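Local coordinates for xylosidase (Xanthomonas axonopodis pv. citri, PDB 6XN2), which probably hydrolyses xylan-derived oligosaccharides as a family 43 glycoside hydrolase, here holding xylose units in a pocket next to a calcium ion, at residues G258-Q263 and T307-C312; A119-Q124 and D170-A175; A49-H54 and F321-V326; R267-Y272 and Y282-S287. One frame throughout, in Å; residues are numbered along the deposited sequence.

Contact 1 of 4, residues G258-Q263 and T307-C312; sequences GPWVHQ and THHSIC. With CA (calcium ion), chain D.
Trp260 lays its six-membered ring under CB of Ser310, which stands 3.3 Å from the ring centroid and only 5° off the normal, a CH-pi contact over the face. The setting is the centre of the five-bladed beta-propeller of family 43, where strands 258-263 and 310-312, the axis-lining strands of two neighbouring blades, run nearly parallel at a closest axis approach of 7.0 Å. Such spacing leaves the joining to side chains and water. With CG anti to the backbone N (chi1 -179°), the indole reaches across the gap, and its NE1 gives a hydrogen bond of 2.9 Å to Ile311 O. The donor approaches a lone pair in the carbonyl plane, yet the bond is bent, 130° at the hydrogen, with the oxygen out of the indole plane. Further along, Ile311 CG2 sits over one face of the His262 imidazole, 3.8 Å from its centroid, while His262 NE2 is hydrogen-bonded to His344. His309 turns NE2 to Ser271 OG, and its ND1 shares water 1 with Gly258 O, to which the water donates. The Ser310 hydroxyl is engaged by Pro51 O and Ala53 N of the next blade. At the pocket end, His308 CE1 packs 3.4 Å from Gly258 CA, at a glycine with positive phi. Waters 3 and 4, held by Pro259 O and His309 O, also bind the calcium, whose one protein ligand among seven is His308 NE2, 2.6 Å away in the plane of the imidazole.

Contact 2 of 4, residues A119-Q124 and D170-A175; sequences APDAAQ and DPAVLA. With XYP (beta-D-xylopyranose), chain E.
Asp121 lies level with Ala172 where strands 121-124 and 172-175 run side by side in the same direction, 28° apart with a closest axis approach of 6.2 Å, too wide for direct pairing of their backbones. Asp121 bridges the gap: its carboxylate swings away from its own backbone N (chi1 -161°), which carries OD2 to Val173 N, 2.8 Å away, for a hydrogen bond. The N-H reaches the anti side of that oxygen, 26° out of the carboxylate plane. OD2 also accepts a hydrogen bond from water 8, which donates to Val173 O as well, whereas OD1 is turned to His54 NE2 and takes a weak bond from Ala122 N, so both oxygens of this buried carboxylate are occupied. Water 9 ties Ala122 O to Val173 O, and water 6 ties Ala119 O to Pro171 O. Beside these polar links, CG1 of Val173 touches CB of Ala123 at 3.6 Å, and CD of Pro171 presses on Ala119 O at 3.2 Å. The near ends of both segments line the sugar pocket. There the Asp170 carboxylate takes two hydroxyls of the bound xylopyranose, O3 on OD1 at 2.8 Å and O2 on OD2 at 2.9 Å, while Ala119 N gives O3 a longer bond of 3.3 Å. Asp170 OD2 also accepts a weak bond from Gly258 N. In the five-bladed propeller these are inner strands of two adjacent blades: strand 121-125 leads into 128-136 and strand 172-175 pairs with 181-185, while strands 47-56 and 257-264 press in from the flanking blades.

Contact 3 of 4, residues A49-H54 and F321-V326; sequences ADPSAH and FYHDSV. With XYP (beta-D-xylopyranose), chain E.
His323 holds its ring between the backbone N and the carbonyl carbon (chi1 71°) and Asp50 holds its carboxylate beside its own backbone N (chi1 -42°), which sets the two groups side by side, pointing the same way, with their planes 69° apart. The join is between blades of the family 43 propeller: strand 51-54 lines the axis in the first blade, while 321-324 is the second strand of the last, running antiparallel to it with axes 6.6 Å apart at the nearest. Its polar centre is the hydrogen bond from Asp50 N to His323 ND1, 3.0 Å long and almost straight at the hydrogen, with the donor tilted somewhat out of the imidazole plane. His323 NE2 is hydrogen-bonded in turn to Thr306 OG1, so the ring is gripped at both nitrogens and its rotation is fixed. His323 thereby acts as a second-shell residue, probably steadying the backbone where the chain turns a corner at Asp50, and its CE1 comes within 3.3 Å of Asp50 OD1. Farther along, the contact turns apolar. The Pro51 ring edges over the Phe321 backbone, CG reaching Phe321 CB at 3.7 Å, and Ala53 CB rests on one face of the Phe321 ring, 3.6 Å from the centroid. Ile62 and Leu60 of the first blade and Met339 of the last extend this packing. At the other end Asp50 serves the sugar pocket: its OD2, also hydrogen-bonded to Ser65 OG, accepts the O4 hydroxyl of the xylopyranose at 2.6 Å.

Contact 4 of 4, residues R267-Y272 and Y282-S287; sequences RYYLSY and YATSDS
Backbone bonds of a beta hairpin pair Tyr268 with Ser285 and Leu270 with Ala283, the hydrogen-bonded pairs of strands 267-272 and 282-285, the middle strands of one propeller blade. Each pair carries two N-H...O bonds. Leu270 N lies 2.7 Å from Ala283 O. Ser285 N lies 2.9 Å from Tyr268 O. Between them lies the non-hydrogen-bonded pair Tyr269-Thr284, where Thr284 CA approaches Tyr268 O at 3.2 Å in a CA-H...O contact. Aromatic packing occupies the face bearing Tyr269, Thr284 and Tyr282. Thr284 keeps its methyl anti to the carbonyl carbon, which lays CG2 over one face of the Tyr269 ring, 3.8 Å from the centroid. The two tyrosines lie side by side, with Tyr282 CD2 near the edge of the Tyr269 ring; Tyr269 OH is hydrogen-bonded to Gly348 O and Tyr282 OH to Ile350 N, and Tyr269 also stacks on His262. Polar and charged groups gather at the open end, opposite the hairpin turn: Arg267 bends back so that its guanidinium face lies over the Ser285-Asp286 peptide. Past the strand end Ser285 makes an ST turn, its OG accepting from Ser287 N at 3.1 Å.

Contacts 1, 2 and 3 ring the propeller axis, and contact 4 lies farther out within one blade. The centre of contact 1 is about 10 Å from each of the other three; contacts 3 and 4 stand farthest apart, about 20 Å between centres. Along the chain, 49-54 comes first and 321-326 last, and between them contact 2 closes before contact 1 opens, with contact 4 falling between the two segments of contact 1. Strands 257-264 and 267-273 join contacts 1 and 4 in one sheet, as strands 310-314 and 317-324 join contacts 1 and 3. Inner strands of all five blades converge on the calcium and the xylose pocket, while contact 4 extends one blade.

Contact 1 of 4, residues G258-Q263 and T307-C312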
# COMPACT_ATOMS: atom_id res chain seq x y z
N GLY A 258 -2.92 -3.08 -3.06
CA GLY A 258 -2.27 -2.46 -1.91
C GLY A 258 -2.15 -3.25 -0.61
O GLY A 258 -2.60 -2.76 0.43
N PRO A 259 -1.50 -4.40 -0.63
CA PRO A 259 -1.35 -5.15 0.60
C PRO A 259 -0.43 -4.49 1.59
O PRO A 259 0.41 -3.76 1.25
CB PRO A 259 -0.72 -6.45 0.13
CG PRO A 259 -0.01 -6.11 -1.08
CD PRO A 259 -0.75 -4.99 -1.73
N TRP A 260 -0.66 -4.75 2.85
CA TRP A 260 0.21 -4.26 3.91
C TRP A 260 0.18 -5.28 5.01
O TRP A 260 -0.88 -5.86 5.28
CB TRP A 260 -0.24 -2.88 4.43
CG TRP A 260 0.64 -2.32 5.53
CD1 TRP A 260 0.51 -2.52 6.88
CD2 TRP A 260 1.79 -1.46 5.36
NE1 TRP A 260 1.50 -1.85 7.56
CE2 TRP A 260 2.29 -1.19 6.65
CE3 TRP A 260 2.42 -0.88 4.26
CZ2 TRP A 260 3.41 -0.37 6.87
CZ3 TRP A 260 3.53 -0.08 4.46
CH2 TRP A 260 4.01 0.17 5.76
N VAL A 261 1.33 -5.54 5.63
CA VAL A 261 1.37 -6.49 6.73
C VAL A 261 2.05 -5.86 7.93
O VAL A 261 3.11 -5.24 7.80
CB VAL A 261 2.09 -7.80 6.35
CG1 VAL A 261 2.16 -8.76 7.54
CG2 VAL A 261 1.36 -8.49 5.19
N HIS A 262 1.45 -6.00 9.10
CA HIS A 262 2.12 -5.59 10.33
C HIS A 262 2.00 -6.69 11.38
O HIS A 262 1.10 -7.55 11.32
CB HIS A 262 1.57 -4.24 10.84
CG HIS A 262 0.23 -4.34 11.51
ND1 HIS A 262 -0.96 -4.20 10.83
CD2 HIS A 262 -0.10 -4.51 12.81
CE1 HIS A 262 -1.97 -4.31 11.68
NE2 HIS A 262 -1.48 -4.50 12.89
N GLN A 263 2.90 -6.66 12.34
CA GLN A 263 2.91 -7.62 13.41
C GLN A 263 2.39 -7.01 14.70
O GLN A 263 2.75 -5.95 15.05
CB GLN A 263 4.32 -8.14 13.65
CG GLN A 263 4.81 -9.13 12.64
CD GLN A 263 6.17 -9.69 12.97
OE1 GLN A 263 7.15 -9.08 12.74
NE2 GLN A 263 6.20 -10.86 13.52
N THR A 307 -8.50 3.68 -2.58
CA THR A 307 -8.24 3.68 -1.17
C THR A 307 -6.95 2.90 -0.96
O THR A 307 -6.79 1.87 -1.50
CB THR A 307 -9.42 3.18 -0.33
OG1 THR A 307 -9.13 3.32 1.05
CG2 THR A 307 -9.75 1.79 -0.62
N HIS A 308 -6.02 3.45 -0.21
CA HIS A 308 -4.74 2.82 0.01
C HIS A 308 -4.22 3.21 1.37
O HIS A 308 -4.52 4.25 1.83
CB HIS A 308 -3.78 3.33 -1.02
CG HIS A 308 -2.72 2.37 -1.39
ND1 HIS A 308 -2.80 1.60 -2.51
CD2 HIS A 308 -1.52 2.10 -0.84
CE1 HIS A 308 -1.72 0.86 -2.61
NE2 HIS A 308 -0.94 1.14 -1.60
N HIS A 309 -3.41 2.37 1.99
CA HIS A 309 -3.01 2.67 3.33
C HIS A 309 -1.80 1.96 3.87
O HIS A 309 -1.23 1.15 3.23
CB HIS A 309 -4.12 2.13 4.21
CG HIS A 309 -4.02 0.65 4.44
ND1 HIS A 309 -4.00 -0.26 3.42
CD2 HIS A 309 -3.81 -0.05 5.57
CE1 HIS A 309 -3.85 -1.46 3.91
NE2 HIS A 309 -3.73 -1.37 5.21
N SER A 310 -1.36 2.38 5.04
CA SER A 310 -0.40 1.61 5.79
C SER A 310 -0.76 1.68 7.27
O SER A 310 -1.56 2.52 7.68
CB SER A 310 1.03 2.09 5.53
OG SER A 310 1.23 3.42 5.95
N ILE A 311 -0.19 0.77 8.05
CA ILE A 311 -0.41 0.73 9.48
C ILE A 311 0.94 0.69 10.19
O ILE A 311 1.76 -0.19 9.93
CB ILE A 311 -1.26 -0.48 9.89
CG1 ILE A 311 -2.68 -0.35 9.33
CG2 ILE A 311 -1.27 -0.65 11.41
CD1 ILE A 311 -3.49 -1.62 9.42
N CYS A 312 1.16 1.65 11.07
CA CYS A 312 2.51 1.79 11.65
C CYS A 312 2.47 2.21 13.11
O CYS A 312 1.67 3.05 13.45
CB CYS A 312 3.24 2.87 10.87
SG CYS A 312 4.93 3.18 11.42
CA CA D . 1.18 0.28 -0.32
O HOH W 1 -4.15 -0.61 0.66
O HOH W 2 -0.57 -0.89 1.29
O HOH W 3 0.91 -2.24 -1.03
O HOH W 4 1.16 1.91 1.71
O HOH W 5 3.38 -0.40 0.89
O HOH W 6 2.76 -0.16 -2.39
O HOH W 7 2.32 2.61 -0.79

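Contact 2 of 4, residues A119-Q124 and D170-A175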
# COMPACT_ATOMS: atom_id res chain seq x y z
N ALA A 119 2.33 3.45 -6.08
CA ALA A 119 2.50 3.18 -4.66
C ALA A 119 3.78 2.51 -4.18
O ALA A 119 3.92 1.37 -4.33
CB ALA A 119 1.31 2.41 -4.18
N PRO A 120 4.65 3.25 -3.51
CA PRO A 120 5.91 2.67 -3.08
C PRO A 120 6.00 2.29 -1.63
O PRO A 120 5.09 2.49 -0.89
CB PRO A 120 6.86 3.82 -3.31
CG PRO A 120 6.06 4.98 -2.92
CD PRO A 120 4.65 4.69 -3.31
N ASP A 121 7.13 1.74 -1.25
CA ASP A 121 7.38 1.41 0.15
C ASP A 121 8.87 1.46 0.40
O ASP A 121 9.66 1.63 -0.53
CB ASP A 121 6.81 0.03 0.51
CG ASP A 121 6.63 -0.15 2.02
OD1 ASP A 121 6.81 0.84 2.76
OD2 ASP A 121 6.32 -1.28 2.46
N ALA A 122 9.27 1.33 1.66
CA ALA A 122 10.68 1.41 1.99
C ALA A 122 11.05 0.36 3.03
O ALA A 122 10.18 -0.16 3.73
CB ALA A 122 11.03 2.80 2.49
N ALA A 123 12.34 0.06 3.09
CA ALA A 123 12.89 -0.85 4.08
C ALA A 123 14.31 -0.45 4.42
O ALA A 123 14.96 0.26 3.66
CB ALA A 123 12.85 -2.29 3.57
N GLN A 124 14.79 -0.89 5.58
CA GLN A 124 16.17 -0.65 5.96
C GLN A 124 16.87 -1.95 6.32
O GLN A 124 16.28 -2.86 6.90
CB GLN A 124 16.26 0.32 7.14
CG GLN A 124 15.83 1.75 6.81
CD GLN A 124 16.24 2.73 7.89
OE1 GLN A 124 16.16 2.43 9.08
NE2 GLN A 124 16.69 3.91 7.48
N ASP A 170 2.15 -2.16 -6.25
CA ASP A 170 1.88 -2.00 -4.82
C ASP A 170 2.76 -2.82 -3.87
O ASP A 170 2.24 -3.60 -3.06
CB ASP A 170 0.41 -2.30 -4.56
CG ASP A 170 -0.51 -1.26 -5.15
OD1 ASP A 170 0.02 -0.32 -5.80
OD2 ASP A 170 -1.74 -1.36 -4.97
N PRO A 171 4.05 -2.64 -3.93
CA PRO A 171 4.87 -3.41 -3.01
C PRO A 171 4.74 -2.99 -1.57
O PRO A 171 4.51 -1.86 -1.29
CB PRO A 171 6.28 -3.08 -3.44
CG PRO A 171 6.17 -1.73 -4.00
CD PRO A 171 4.85 -1.69 -4.68
N ALA A 172 4.85 -3.95 -0.69
CA ALA A 172 4.94 -3.67 0.74
C ALA A 172 6.02 -4.57 1.33
O ALA A 172 5.96 -5.79 1.17
CB ALA A 172 3.61 -3.90 1.44
N VAL A 173 7.00 -3.98 2.01
CA VAL A 173 8.08 -4.77 2.56
C VAL A 173 8.00 -4.82 4.08
O VAL A 173 8.14 -3.80 4.77
CB VAL A 173 9.45 -4.24 2.15
CG1 VAL A 173 10.55 -5.02 2.84
CG2 VAL A 173 9.61 -4.32 0.65
N LEU A 174 7.76 -6.02 4.61
CA LEU A 174 7.65 -6.22 6.04
C LEU A 174 9.00 -6.55 6.67
O LEU A 174 9.64 -7.53 6.30
CB LEU A 174 6.65 -7.34 6.35
CG LEU A 174 6.70 -7.89 7.78
CD1 LEU A 174 6.24 -6.84 8.78
CD2 LEU A 174 5.90 -9.17 7.91
N ALA A 175 9.38 -5.73 7.64
CA ALA A 175 10.58 -6.00 8.44
C ALA A 175 10.09 -6.87 9.59
O ALA A 175 9.62 -6.33 10.56
CB ALA A 175 11.18 -4.72 8.93
O1 XYP E . -4.79 1.68 -8.54
C1 XYP E . -4.10 2.58 -7.70
C2 XYP E . -2.79 1.94 -7.28
C3 XYP E . -1.81 2.93 -6.74
C4 XYP E . -1.71 4.13 -7.66
C5 XYP E . -3.07 4.71 -7.87
O2 XYP E . -2.97 0.94 -6.28
O3 XYP E . -0.63 2.19 -6.73
O4 XYP E . -0.91 5.11 -7.07
O5 XYP E . -3.93 3.76 -8.44
O HOH W 6 2.76 -0.16 -2.39
O HOH W 8 5.78 -2.34 4.95
O HOH W 9 10.24 -2.26 5.65

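Contact 3 of 4, residues A49-H54 and F321-V326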
# COMPACT_ATOMS: atom_id res chain seq x y z
N ALA A 49 -0.46 10.27 -2.25
CA ALA A 49 -1.33 9.10 -2.13
C ALA A 49 -0.55 7.90 -1.63
O ALA A 49 0.67 7.96 -1.49
CB ALA A 49 -1.98 8.79 -3.47
N ASP A 50 -1.26 6.81 -1.35
CA ASP A 50 -0.65 5.52 -1.02
C ASP A 50 0.44 5.61 0.06
O ASP A 50 1.59 5.25 -0.20
CB ASP A 50 -0.04 4.91 -2.27
CG ASP A 50 -0.95 5.05 -3.49
OD1 ASP A 50 -2.16 4.80 -3.39
OD2 ASP A 50 -0.43 5.42 -4.56
N PRO A 51 0.09 6.09 1.26
CA PRO A 51 1.15 6.35 2.23
C PRO A 51 1.74 5.08 2.84
O PRO A 51 1.00 4.25 3.37
CB PRO A 51 0.44 7.19 3.30
CG PRO A 51 -0.98 6.71 3.24
CD PRO A 51 -1.25 6.37 1.80
N SER A 52 3.05 4.95 2.84
CA SER A 52 3.70 3.84 3.49
C SER A 52 4.51 4.43 4.63
O SER A 52 5.51 5.01 4.41
CB SER A 52 4.58 3.10 2.51
OG SER A 52 3.84 2.25 1.69
N ALA A 53 4.05 4.22 5.84
CA ALA A 53 4.70 4.83 7.02
C ALA A 53 5.65 3.85 7.69
O ALA A 53 5.29 2.72 7.88
CB ALA A 53 3.67 5.31 7.98
N HIS A 54 6.82 4.36 8.04
CA HIS A 54 7.83 3.54 8.75
C HIS A 54 8.50 4.37 9.83
O HIS A 54 8.59 5.55 9.68
CB HIS A 54 8.89 3.06 7.77
CG HIS A 54 8.39 2.06 6.79
ND1 HIS A 54 8.56 0.73 6.98
CD2 HIS A 54 7.76 2.19 5.63
CE1 HIS A 54 8.04 0.09 5.98
NE2 HIS A 54 7.53 0.96 5.15
N PHE A 321 -2.48 5.12 8.20
CA PHE A 321 -2.23 6.15 7.20
C PHE A 321 -3.04 5.81 5.97
O PHE A 321 -3.05 4.67 5.53
CB PHE A 321 -0.74 6.23 6.86
CG PHE A 321 0.10 6.77 7.98
CD1 PHE A 321 0.43 5.96 9.06
CD2 PHE A 321 0.55 8.08 7.95
CE1 PHE A 321 1.21 6.46 10.10
CE2 PHE A 321 1.33 8.57 8.99
CZ PHE A 321 1.65 7.76 10.06
N TYR A 322 -3.73 6.79 5.41
CA TYR A 322 -4.60 6.52 4.28
C TYR A 322 -4.65 7.75 3.42
O TYR A 322 -3.89 8.70 3.65
CB TYR A 322 -6.00 6.09 4.75
CG TYR A 322 -6.74 7.13 5.57
CD1 TYR A 322 -6.40 7.38 6.90
CD2 TYR A 322 -7.81 7.84 5.02
CE1 TYR A 322 -7.07 8.33 7.65
CE2 TYR A 322 -8.50 8.79 5.76
CZ TYR A 322 -8.12 9.03 7.08
OH TYR A 322 -8.80 9.97 7.82
N HIS A 323 -5.52 7.76 2.41
CA HIS A 323 -5.70 8.96 1.61
C HIS A 323 -7.15 9.14 1.16
O HIS A 323 -7.96 8.21 1.22
CB HIS A 323 -4.76 8.95 0.39
CG HIS A 323 -5.11 7.96 -0.68
ND1 HIS A 323 -4.24 6.97 -1.10
CD2 HIS A 323 -6.23 7.81 -1.43
CE1 HIS A 323 -4.81 6.26 -2.05
NE2 HIS A 323 -6.02 6.74 -2.26
N ASP A 324 -7.48 10.35 0.72
CA ASP A 324 -8.73 10.55 -0.00
C ASP A 324 -8.60 11.72 -0.97
O ASP A 324 -7.52 12.30 -1.12
CB ASP A 324 -9.92 10.75 0.96
CG ASP A 324 -9.86 12.05 1.77
OD1 ASP A 324 -9.20 13.04 1.38
OD2 ASP A 324 -10.52 12.08 2.83
N SER A 325 -9.70 12.06 -1.62
CA SER A 325 -9.67 13.06 -2.67
C SER A 325 -10.41 14.34 -2.28
O SER A 325 -10.86 15.08 -3.15
CB SER A 325 -10.27 12.48 -3.95
OG SER A 325 -9.45 11.46 -4.48
N VAL A 326 -10.52 14.61 -0.99
CA VAL A 326 -11.31 15.75 -0.53
C VAL A 326 -10.62 17.06 -0.90
O VAL A 326 -11.26 17.97 -1.41
CB VAL A 326 -11.57 15.69 1.00
CG1 VAL A 326 -12.15 17.01 1.49
CG2 VAL A 326 -12.51 14.54 1.32
O1 XYP E . -4.79 1.68 -8.54
C1 XYP E . -4.10 2.58 -7.70
C2 XYP E . -2.79 1.94 -7.28
C3 XYP E . -1.81 2.93 -6.74
C4 XYP E . -1.71 4.13 -7.66
C5 XYP E . -3.07 4.71 -7.87
O2 XYP E . -2.97 0.94 -6.28
O3 XYP E . -0.63 2.19 -6.73
O4 XYP E . -0.91 5.11 -7.07
O5 XYP E . -3.93 3.76 -8.44

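Contact 4 of 4, residues R267-Y272 and Y282-S287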
# COMPACT_ATOMS: atom_id res chain seq x y z
N ARG A 267 0.79 -12.19 16.04
CA ARG A 267 0.07 -12.57 14.81
C ARG A 267 0.44 -11.60 13.71
O ARG A 267 0.94 -10.53 13.99
CB ARG A 267 -1.43 -12.51 15.07
CG ARG A 267 -1.99 -13.80 15.64
CD ARG A 267 -3.17 -14.27 14.83
NE ARG A 267 -3.32 -15.67 15.17
CZ ARG A 267 -3.99 -16.55 14.46
NH1 ARG A 267 -4.60 -16.20 13.34
NH2 ARG A 267 -4.06 -17.80 14.88
N TYR A 268 0.28 -12.05 12.48
CA TYR A 268 0.48 -11.21 11.31
C TYR A 268 -0.86 -10.68 10.84
O TYR A 268 -1.82 -11.44 10.73
CB TYR A 268 1.17 -11.99 10.19
CG TYR A 268 2.58 -12.40 10.55
CD1 TYR A 268 2.82 -13.60 11.21
CD2 TYR A 268 3.67 -11.59 10.25
CE1 TYR A 268 4.12 -13.98 11.55
CE2 TYR A 268 4.96 -11.96 10.59
CZ TYR A 268 5.18 -13.16 11.24
OH TYR A 268 6.46 -13.53 11.57
N TYR A 269 -0.92 -9.38 10.57
CA TYR A 269 -2.13 -8.75 10.08
C TYR A 269 -1.94 -8.34 8.64
O TYR A 269 -1.13 -7.46 8.35
CB TYR A 269 -2.49 -7.51 10.92
CG TYR A 269 -2.96 -7.78 12.33
CD1 TYR A 269 -2.08 -8.21 13.31
CD2 TYR A 269 -4.29 -7.55 12.69
CE1 TYR A 269 -2.51 -8.44 14.61
CE2 TYR A 269 -4.72 -7.77 13.98
CZ TYR A 269 -3.84 -8.22 14.94
OH TYR A 269 -4.27 -8.45 16.23
N LEU A 270 -2.65 -8.99 7.72
CA LEU A 270 -2.66 -8.58 6.33
C LEU A 270 -3.84 -7.66 6.09
O LEU A 270 -4.98 -8.06 6.32
CB LEU A 270 -2.75 -9.80 5.40
CG LEU A 270 -3.03 -9.46 3.93
CD1 LEU A 270 -1.81 -8.76 3.35
CD2 LEU A 270 -3.38 -10.71 3.14
N SER A 271 -3.59 -6.44 5.62
CA SER A 271 -4.67 -5.53 5.28
C SER A 271 -4.51 -5.07 3.84
O SER A 271 -3.41 -5.09 3.29
CB SER A 271 -4.73 -4.34 6.26
OG SER A 271 -3.45 -3.73 6.45
N TYR A 272 -5.63 -4.72 3.22
CA TYR A 272 -5.67 -4.41 1.83
C TYR A 272 -6.92 -3.71 1.36
O TYR A 272 -7.89 -3.69 2.03
CB TYR A 272 -5.64 -5.73 1.07
CG TYR A 272 -6.71 -6.69 1.48
CD1 TYR A 272 -7.94 -6.69 0.88
CD2 TYR A 272 -6.49 -7.58 2.47
CE1 TYR A 272 -8.91 -7.54 1.25
CE2 TYR A 272 -7.47 -8.45 2.85
CZ TYR A 272 -8.69 -8.42 2.23
OH TYR A 272 -9.65 -9.27 2.60
N TYR A 282 -8.98 -6.42 6.62
CA TYR A 282 -7.81 -7.08 7.15
C TYR A 282 -8.11 -8.53 7.50
O TYR A 282 -9.26 -8.93 7.68
CB TYR A 282 -7.24 -6.33 8.37
CG TYR A 282 -8.01 -6.52 9.66
CD1 TYR A 282 -9.25 -5.91 9.85
CD2 TYR A 282 -7.49 -7.28 10.70
CE1 TYR A 282 -9.95 -6.07 11.03
CE2 TYR A 282 -8.18 -7.45 11.89
CZ TYR A 282 -9.41 -6.84 12.05
OH TYR A 282 -10.11 -7.00 13.22
N ALA A 283 -7.03 -9.31 7.54
CA ALA A 283 -7.06 -10.73 7.86
C ALA A 283 -5.84 -11.06 8.69
O ALA A 283 -4.85 -10.33 8.66
CB ALA A 283 -7.10 -11.56 6.59
N THR A 284 -5.91 -12.16 9.43
CA THR A 284 -4.78 -12.51 10.31
C THR A 284 -4.23 -13.92 10.07
O THR A 284 -4.95 -14.73 9.60
CB THR A 284 -5.13 -12.32 11.78
OG1 THR A 284 -6.30 -13.09 12.00
CG2 THR A 284 -5.41 -10.89 12.14
N SER A 285 -2.97 -14.12 10.42
CA SER A 285 -2.27 -15.41 10.30
C SER A 285 -1.17 -15.53 11.36
O SER A 285 -0.83 -14.56 11.98
CB SER A 285 -1.68 -15.57 8.97
OG SER A 285 -1.12 -16.85 8.85
N ASP A 286 -0.68 -16.74 11.56
CA ASP A 286 0.44 -16.93 12.52
C ASP A 286 1.71 -16.99 11.68
O ASP A 286 2.76 -17.15 12.24
CB ASP A 286 0.22 -18.15 13.42
CG ASP A 286 0.12 -19.45 12.66
OD1 ASP A 286 0.14 -19.40 11.44
OD2 ASP A 286 0.01 -20.50 13.29
N SER A 287 1.57 -16.83 10.37
CA SER A 287 2.70 -16.86 9.45
C SER A 287 2.67 -15.69 8.46
O SER A 287 1.60 -15.29 8.00
CB SER A 287 2.72 -18.17 8.66
OG SER A 287 3.65 -18.10 7.59